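Local structure of Mec-8 protein (Caenorhabditis elegans, 6DG0) at residues K25-F30 with I59-F64. The protein probably binds RNA as a nuclear splicing factor; this chain is its C-terminal RNA recognition motif, here bound to the oligonucleotide AGCACA. The protein carries 2 engineered substitutions. Numbering follows the deposited sequence.
Sequences KAFSGF and ISLQGF
Phe27 reaches from the loop 25-30 to the end of helix 51-61 and brings the far part of its ring obliquely against Leu61 and Ser60. The more extensive, buried part is with Leu61: Phe27 CE1 meets the branch point, 3.5 Å from Leu61 CG, and Leu61 CD1 and CD2 both close on the same ring atom, CD2 at 3.5 Å. The two side chains approach from opposite directions, and a chi1 of -67° sets Phe27 CG anti to its carbonyl carbon and points the ring at the helix end. A branched, apolar leucine suits this buried place: its methyls and CG can meet the Phe27 ring while the side chain also packs on Val23 and Phe24 of helix 17-24. In the βαββαβ fold of the RNA recognition motif, the contact ties the loop between the first helix and the second strand to the end of the second helix, 51-61; Tyr48 of strand 42-48 touches Phe27 as well. On the solvent side Ser60 gives little more than its CB, 3.4 Å from Phe27 CE2. Small and polar, serine lets the ring approach its CB while its OG hydrogen-bonds Gln56 O one helical turn back. Beyond the ring, a type II turn from Phe27 to Phe30 leads into strand 30-37, and Gly29, at a phi of 94°, has no CB to press on the carbonyl O of Ser28.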
loop_
_atom_site.group_PDB
_atom_site.type_symbol
_atom_site.label_atom_id
_atom_site.label_comp_id
_atom_site.label_asym_id
_atom_site.label_seq_id
_atom_site.Cartn_x
_atom_site.Cartn_y
_atom_site.Cartn_z
ATOM N N LYS A 25 3.918 -5.047 6.158
ATOM C CA LYS A 25 4.204 -6.418 6.588
ATOM C C LYS A 25 3.860 -6.625 8.063
ATOM O O LYS A 25 3.712 -7.756 8.521
ATOM C CB LYS A 25 5.677 -6.758 6.345
ATOM C CG LYS A 25 6.007 -8.237 6.317
ATOM C CD LYS A 25 7.492 -8.433 6.050
ATOM C CE LYS A 25 7.862 -9.903 5.948
ATOM N NZ LYS A 25 7.145 -10.579 4.833
ATOM N N ALA A 26 3.722 -5.526 8.798
ATOM C CA ALA A 26 3.390 -5.583 10.217
ATOM C C ALA A 26 1.958 -6.052 10.454
ATOM O O ALA A 26 1.576 -6.350 11.586
ATOM C CB ALA A 26 3.608 -4.221 10.862
ATOM N N PHE A 27 1.166 -6.106 9.387
ATOM C CA PHE A 27 -0.225 -6.528 9.491
ATOM C C PHE A 27 -0.461 -7.903 8.879
ATOM O O PHE A 27 0.146 -8.264 7.870
ATOM C CB PHE A 27 -1.134 -5.486 8.841
ATOM C CG PHE A 27 -1.161 -4.184 9.578
ATOM C CD1 PHE A 27 -0.192 -3.224 9.346
ATOM C CD2 PHE A 27 -2.135 -3.929 10.526
ATOM C CE1 PHE A 27 -0.201 -2.031 10.036
ATOM C CE2 PHE A 27 -2.148 -2.737 11.220
ATOM C CZ PHE A 27 -1.183 -1.784 10.972
ATOM N N SER A 28 -1.353 -8.662 9.505
ATOM C CA SER A 28 -1.614 -10.045 9.122
ATOM C C SER A 28 -2.090 -10.188 7.679
ATOM O O SER A 28 -2.946 -9.435 7.214
ATOM C CB SER A 28 -2.647 -10.662 10.068
ATOM O OG SER A 28 -2.906 -12.011 9.725
ATOM N N GLY A 29 -1.521 -11.164 6.976
ATOM C CA GLY A 29 -1.961 -11.518 5.639
ATOM C C GLY A 29 -1.213 -10.850 4.499
ATOM O O GLY A 29 -1.588 -11.010 3.338
ATOM N N PHE A 30 -0.154 -10.113 4.824
ATOM C CA PHE A 30 0.653 -9.431 3.811
ATOM C C PHE A 30 1.325 -10.411 2.857
ATOM O O PHE A 30 2.115 -11.253 3.281
ATOM C CB PHE A 30 1.718 -8.547 4.467
ATOM C CG PHE A 30 2.682 -7.937 3.486
ATOM C CD1 PHE A 30 2.341 -6.800 2.773
ATOM C CD2 PHE A 30 3.931 -8.503 3.275
ATOM C CE1 PHE A 30 3.225 -6.238 1.869
ATOM C CE2 PHE A 30 4.818 -7.946 2.373
ATOM C CZ PHE A 30 4.465 -6.812 1.669
ATOM N N ILE A 59 -7.800 0.337 7.036
ATOM C CA ILE A 59 -8.344 1.136 8.130
ATOM C C ILE A 59 -7.251 1.542 9.119
ATOM O O ILE A 59 -7.182 2.696 9.547
ATOM C CB ILE A 59 -9.474 0.382 8.877
ATOM C CG1 ILE A 59 -10.822 0.600 8.179
ATOM C CG2 ILE A 59 -9.639 0.921 10.282
ATOM C CD1 ILE A 59 -10.949 0.002 6.794
ATOM N N SER A 60 -6.387 0.590 9.460
ATOM C CA SER A 60 -5.336 0.817 10.450
ATOM C C SER A 60 -4.240 1.771 9.975
ATOM O O SER A 60 -3.724 2.567 10.758
ATOM C CB SER A 60 -4.707 -0.516 10.852
ATOM O OG SER A 60 -5.638 -1.343 11.526
ATOM N N LEU A 61 -3.887 1.691 8.695
ATOM C CA LEU A 61 -2.783 2.480 8.152
ATOM C C LEU A 61 -3.255 3.738 7.439
ATOM O O LEU A 61 -2.456 4.458 6.844
ATOM C CB LEU A 61 -1.935 1.636 7.200
ATOM C CG LEU A 61 -1.078 0.569 7.877
ATOM C CD1 LEU A 61 -0.415 -0.328 6.849
ATOM C CD2 LEU A 61 -0.038 1.235 8.774
ATOM N N GLN A 62 -4.557 3.988 7.485
ATOM C CA GLN A 62 -5.125 5.169 6.852
ATOM C C GLN A 62 -4.558 6.428 7.499
ATOM O O GLN A 62 -4.743 6.667 8.693
ATOM C CB GLN A 62 -6.651 5.156 6.949
ATOM C CG GLN A 62 -7.337 6.174 6.053
ATOM C CD GLN A 62 -7.173 5.846 4.580
ATOM O OE1 GLN A 62 -6.275 6.359 3.911
ATOM N NE2 GLN A 62 -8.038 4.976 4.070
ATOM N N GLY A 63 -3.862 7.231 6.703
ATOM C CA GLY A 63 -3.253 8.445 7.205
ATOM C C GLY A 63 -1.956 8.176 7.940
ATOM O O GLY A 63 -1.508 8.997 8.742
ATOM N N PHE A 64 -1.359 7.014 7.679
ATOM C CA PHE A 64 -0.112 6.643 8.339
ATOM C C PHE A 64 0.986 7.623 7.979
ATOM O O PHE A 64 1.228 7.899 6.804
ATOM C CB PHE A 64 0.333 5.227 7.961
ATOM C CG PHE A 64 1.682 4.846 8.517
ATOM C CD1 PHE A 64 1.813 4.404 9.823
ATOM C CD2 PHE A 64 2.822 4.939 7.733
ATOM C CE1 PHE A 64 3.052 4.054 10.334
ATOM C CE2 PHE A 64 4.064 4.596 8.238
ATOM C CZ PHE A 64 4.178 4.151 9.539
#